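Local coordinates for protein titin (Homo sapiens, PDB 3LCY) that serves as a giant sarcomeric scaffold of muscle that carries a protein kinase region and, in its A-band part, tandem immunoglobulin domains, at residues 51-55 / 68-74; 74-79 / 91-97. One frame throughout, in Å; residues are numbered along the deposited sequence.

Contact 1 (51-55 / 68-74); sequences SRKYK and MTEEQED
Lys53 NZ is held by two carboxylates at once: it lies 2.7 Å from Glu70 OE2 and 3.0 Å from Asp74 OD2, both as salt bridges. Glu70, its side chain crossing that of the lysine at about a right angle, offers the anti lone pair of OE2. Asp74 comes from the opposite direction, and its OD2 is met on the syn side, 19° out of the carboxylate plane. All four side-chain torsions of Lys53 are near 180°, and this full extension carries the ammonium from the turn just before strand 54-58 across to the loop after strand 62-68. On the way, CG passes over a face of the Tyr54 ring. A water bonded to Tyr54 OH at 2.7 Å donates to Asp74 OD2, giving that oxygen a second partner, while Asp74 OD1 accepts from Glu70 N at 3.0 Å and steadies the carboxylate. At the backbone end of the lysine, Met68 N donates to Lys53 O over 3.0 Å. Met68 CG reaches Arg52 O, and its SD lies 3.7 Å from Lys55 CE. The lysine just ahead of strand D bridged to the aspartate of the E-F turn recalls the Arg-Asp salt bridge of immunoglobulin V domains.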
# COMPACT_ATOMS: atom_id res chain seq x y z
N SER A 51 -19.69 7.10 -4.28
CA SER A 51 -19.21 7.83 -5.44
C SER A 51 -18.92 6.84 -6.56
O SER A 51 -19.37 5.69 -6.51
CB SER A 51 -17.95 8.61 -5.10
OG SER A 51 -16.88 7.73 -4.79
N ARG A 52 -18.17 7.28 -7.56
CA ARG A 52 -17.79 6.40 -8.65
C ARG A 52 -16.72 5.42 -8.19
O ARG A 52 -16.65 4.28 -8.66
CB ARG A 52 -17.30 7.20 -9.86
CG ARG A 52 -16.72 6.34 -10.97
CD ARG A 52 -16.45 7.14 -12.23
NE ARG A 52 -17.69 7.60 -12.85
CZ ARG A 52 -17.75 8.32 -13.97
NH1 ARG A 52 -16.64 8.67 -14.60
NH2 ARG A 52 -18.92 8.69 -14.46
N LYS A 53 -15.89 5.86 -7.25
CA LYS A 53 -14.83 5.01 -6.72
C LYS A 53 -15.36 4.04 -5.67
O LYS A 53 -14.96 2.88 -5.63
CB LYS A 53 -13.70 5.86 -6.13
CG LYS A 53 -12.51 5.04 -5.64
CD LYS A 53 -11.43 5.92 -5.06
CE LYS A 53 -10.22 5.09 -4.63
NZ LYS A 53 -9.16 5.92 -4.00
N TYR A 54 -16.26 4.52 -4.82
CA TYR A 54 -16.85 3.67 -3.79
C TYR A 54 -18.33 3.41 -4.08
O TYR A 54 -19.19 4.18 -3.65
CB TYR A 54 -16.70 4.31 -2.41
CG TYR A 54 -15.27 4.63 -2.03
CD1 TYR A 54 -14.36 3.62 -1.76
CD2 TYR A 54 -14.85 5.95 -1.92
CE1 TYR A 54 -13.05 3.92 -1.41
CE2 TYR A 54 -13.54 6.25 -1.56
CZ TYR A 54 -12.65 5.24 -1.31
OH TYR A 54 -11.36 5.54 -0.96
N LYS A 55 -18.61 2.33 -4.79
CA LYS A 55 -19.99 1.95 -5.09
C LYS A 55 -20.55 1.14 -3.93
O LYS A 55 -19.88 0.26 -3.39
CB LYS A 55 -20.06 1.15 -6.39
CG LYS A 55 -19.23 1.73 -7.52
CD LYS A 55 -19.43 0.94 -8.81
CE LYS A 55 -18.34 1.25 -9.82
NZ LYS A 55 -18.24 2.70 -10.12
N MET A 68 -12.95 0.92 -6.59
CA MET A 68 -12.26 0.92 -7.86
C MET A 68 -10.89 1.37 -7.46
O MET A 68 -10.65 2.55 -7.25
CB MET A 68 -12.90 1.90 -8.83
CG MET A 68 -14.39 1.74 -8.98
SD MET A 68 -14.90 0.08 -9.40
CE MET A 68 -14.13 -0.13 -10.99
N THR A 69 -9.98 0.42 -7.33
CA THR A 69 -8.67 0.71 -6.92
C THR A 69 -7.86 1.48 -7.91
O THR A 69 -7.90 1.23 -9.04
CB THR A 69 -7.97 -0.56 -6.50
OG1 THR A 69 -7.67 -1.35 -7.64
CG2 THR A 69 -8.83 -1.32 -5.62
N GLU A 70 -7.15 2.47 -7.42
CA GLU A 70 -6.32 3.26 -8.26
C GLU A 70 -4.92 3.35 -7.74
O GLU A 70 -4.01 3.48 -8.47
CB GLU A 70 -6.90 4.64 -8.39
CG GLU A 70 -7.50 5.18 -7.14
CD GLU A 70 -7.78 6.64 -7.18
OE1 GLU A 70 -7.54 7.26 -8.19
OE2 GLU A 70 -8.26 7.20 -6.20
N GLU A 71 -4.77 3.27 -6.44
CA GLU A 71 -3.51 3.47 -5.78
C GLU A 71 -3.29 2.51 -4.65
O GLU A 71 -4.17 1.94 -4.16
CB GLU A 71 -3.37 4.91 -5.29
CG GLU A 71 -4.31 5.26 -4.19
CD GLU A 71 -4.15 6.63 -3.65
OE1 GLU A 71 -3.31 7.36 -4.11
OE2 GLU A 71 -4.89 7.00 -2.76
N GLN A 72 -2.05 2.36 -4.26
CA GLN A 72 -1.66 1.45 -3.22
C GLN A 72 -2.31 1.70 -1.91
O GLN A 72 -2.52 0.83 -1.17
CB GLN A 72 -0.15 1.43 -3.07
CG GLN A 72 0.47 0.39 -3.88
CD GLN A 72 1.95 0.45 -3.91
OE1 GLN A 72 2.59 -0.50 -4.24
NE2 GLN A 72 2.49 1.55 -3.57
N GLU A 73 -2.66 2.93 -1.67
CA GLU A 73 -3.26 3.34 -0.44
C GLU A 73 -4.68 2.82 -0.20
O GLU A 73 -5.21 2.96 0.86
CB GLU A 73 -3.20 4.84 -0.36
CG GLU A 73 -1.87 5.35 -0.00
CD GLU A 73 -1.08 5.88 -1.14
OE1 GLU A 73 -0.39 6.88 -0.99
OE2 GLU A 73 -1.09 5.28 -2.18
N ASP A 74 -5.29 2.28 -1.23
CA ASP A 74 -6.62 1.71 -1.21
C ASP A 74 -6.62 0.40 -0.50
O ASP A 74 -7.64 -0.10 -0.20
CB ASP A 74 -7.18 1.50 -2.61
CG ASP A 74 -7.46 2.73 -3.29
OD1 ASP A 74 -7.41 2.76 -4.47
OD2 ASP A 74 -7.71 3.69 -2.66
O HOH W 1 -9.66 3.51 -0.64

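Contact 2 (74-79 / 91-97)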
# COMPACT_ATOMS: atom_id res chain seq x y z
N ASP A 74 -5.29 2.28 -1.23
CA ASP A 74 -6.62 1.71 -1.21
C ASP A 74 -6.62 0.40 -0.50
O ASP A 74 -7.64 -0.10 -0.20
CB ASP A 74 -7.18 1.50 -2.61
CG ASP A 74 -7.46 2.73 -3.29
OD1 ASP A 74 -7.41 2.76 -4.47
OD2 ASP A 74 -7.71 3.69 -2.66
N GLU A 75 -5.46 -0.17 -0.28
CA GLU A 75 -5.36 -1.40 0.40
C GLU A 75 -5.68 -1.22 1.87
O GLU A 75 -5.75 -0.13 2.33
CB GLU A 75 -3.97 -1.97 0.23
CG GLU A 75 -2.96 -1.47 1.23
CD GLU A 75 -1.58 -1.47 0.75
OE1 GLU A 75 -0.81 -0.64 1.15
OE2 GLU A 75 -1.26 -2.31 -0.03
N GLY A 76 -5.92 -2.28 2.59
CA GLY A 76 -6.21 -2.09 3.98
C GLY A 76 -7.55 -2.36 4.53
O GLY A 76 -8.32 -2.99 3.93
N VAL A 77 -7.80 -1.86 5.72
CA VAL A 77 -9.07 -2.07 6.42
C VAL A 77 -10.30 -1.31 5.95
O VAL A 77 -10.26 -0.12 5.71
CB VAL A 77 -8.91 -1.78 7.92
CG1 VAL A 77 -10.19 -2.04 8.65
CG2 VAL A 77 -7.81 -2.61 8.50
N TYR A 78 -11.40 -2.04 5.84
CA TYR A 78 -12.69 -1.48 5.46
C TYR A 78 -13.68 -2.00 6.48
O TYR A 78 -13.69 -3.17 6.80
CB TYR A 78 -13.09 -1.87 4.05
CG TYR A 78 -12.30 -1.15 3.00
CD1 TYR A 78 -12.68 0.09 2.56
CD2 TYR A 78 -11.17 -1.71 2.47
CE1 TYR A 78 -11.96 0.75 1.62
CE2 TYR A 78 -10.44 -1.07 1.54
CZ TYR A 78 -10.84 0.16 1.11
OH TYR A 78 -10.10 0.80 0.16
N THR A 79 -14.52 -1.11 6.99
CA THR A 79 -15.49 -1.49 8.00
C THR A 79 -16.93 -1.19 7.62
O THR A 79 -17.25 -0.09 7.21
CB THR A 79 -15.19 -0.80 9.32
OG1 THR A 79 -13.88 -1.15 9.75
CG2 THR A 79 -16.16 -1.22 10.38
N THR A 91 -18.38 -5.06 11.34
CA THR A 91 -17.58 -6.11 10.72
C THR A 91 -16.53 -5.51 9.79
O THR A 91 -16.81 -4.59 9.02
CB THR A 91 -18.46 -7.10 9.93
OG1 THR A 91 -17.62 -7.96 9.16
CG2 THR A 91 -19.39 -6.35 9.00
N SER A 92 -15.31 -6.03 9.88
CA SER A 92 -14.19 -5.48 9.13
C SER A 92 -13.35 -6.56 8.45
O SER A 92 -13.26 -7.68 8.93
CB SER A 92 -13.30 -4.63 10.04
OG SER A 92 -14.05 -3.62 10.69
N SER A 93 -12.74 -6.19 7.33
CA SER A 93 -11.83 -7.08 6.62
C SER A 93 -10.85 -6.23 5.82
O SER A 93 -11.00 -5.01 5.73
CB SER A 93 -12.60 -8.02 5.69
OG SER A 93 -13.16 -7.33 4.60
N LYS A 94 -9.83 -6.86 5.25
CA LYS A 94 -8.80 -6.12 4.54
C LYS A 94 -8.79 -6.38 3.03
O LYS A 94 -9.19 -7.45 2.57
CB LYS A 94 -7.42 -6.42 5.12
CG LYS A 94 -7.20 -5.86 6.51
CD LYS A 94 -5.83 -6.25 7.04
CE LYS A 94 -5.57 -5.63 8.40
NZ LYS A 94 -4.32 -6.13 9.01
N LEU A 95 -8.32 -5.39 2.28
CA LEU A 95 -8.17 -5.51 0.84
C LEU A 95 -6.70 -5.68 0.49
O LEU A 95 -5.88 -4.82 0.81
CB LEU A 95 -8.75 -4.29 0.13
CG LEU A 95 -8.53 -4.22 -1.38
CD1 LEU A 95 -9.05 -5.47 -2.06
CD2 LEU A 95 -9.17 -2.97 -1.97
N LEU A 96 -6.37 -6.80 -0.15
CA LEU A 96 -5.00 -7.06 -0.56
C LEU A 96 -4.85 -6.80 -2.06
O LEU A 96 -5.61 -7.34 -2.87
CB LEU A 96 -4.58 -8.49 -0.22
CG LEU A 96 -4.32 -8.82 1.25
CD1 LEU A 96 -5.56 -8.62 2.10
CD2 LEU A 96 -3.81 -10.25 1.38
N LEU A 97 -3.87 -5.98 -2.42
CA LEU A 97 -3.66 -5.62 -3.81
C LEU A 97 -2.68 -6.56 -4.50
O LEU A 97 -1.88 -7.23 -3.84
CB LEU A 97 -3.17 -4.18 -3.94
CG LEU A 97 -4.10 -3.10 -3.40
CD1 LEU A 97 -3.49 -1.72 -3.60
CD2 LEU A 97 -5.47 -3.18 -4.06
O HOH W 2 -1.95 -5.04 -0.44
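Tyr78 and Leu95 slant across each other on the core side of the strand pair, ring atom CE2 3.9 Å from Leu95 CB; CD2 of the leucine reaches on toward Asp74 O, 3.7 Å away. The tyrosine lies back along its own strand, and its OH donates to Asp74 O at 2.6 Å, in the carbonyl plane and on a lone pair. This bond to the residue four places earlier is a tyrosine corner, part of the Asp-x-Gly-x-Tyr-x-Cys signature of strand F in immunoglobulin domains. Leu27, Leu65 and Val67 pack round the ring, and Arg43 makes a cation-pi contact with it. Gly76, at phi 112°, takes a backbone turn into the strand that suits glycine, since a CB would crowd the carbonyl O of Glu75. It pairs with Leu95 through Gly76 N to Leu95 O at 3.1 Å and Leu95 N to Gly76 O; Tyr78 and Ser93 form the next antiparallel hydrogen-bonded pair. Val77 and Lys94 project from the other face. With CG1 turned anti to the backbone N (chi1 -178°), the other methyl of Val77, CG2, rests 3.8 Å from Lys94 CE along the extended lysine. Farther along this face, the hydroxyls of Thr79 and Ser92 meet tip to tip, OG1 to OG at 2.6 Å. Beyond Gly76, Glu75 CB touches Leu97 CG at 3.8 Å, while Glu75 OE2 pairs with Arg130 in a salt bridge and accepts from a water that in turn accepts from Leu97 N.

Overall arrangement
Both contacts lie in the N-terminal immunoglobulin domain, their centres about 12 Å apart, and follow one another along the chain: contact 1 closes before contact 2 opens, with Asp74 in both. Contact 1 ties the turn leading into strand 54-58, and the start of that edge strand of the four-stranded sheet, to the loop after strand 62-68; contact 2 is part of the hairpin of strands 76-83 and 88-103 in the facing sheet. The loop thus bridges the two layers of the sandwich, and Thr69 CG2 packs on Leu95 and Leu97. Strand 88-103 runs on to the second domain; a hydrogen bond from Gly129 N to Gln72 OE1 and a salt bridge of Glu75 with Arg130 place this end of the sandwich at the interface between the tandem domains.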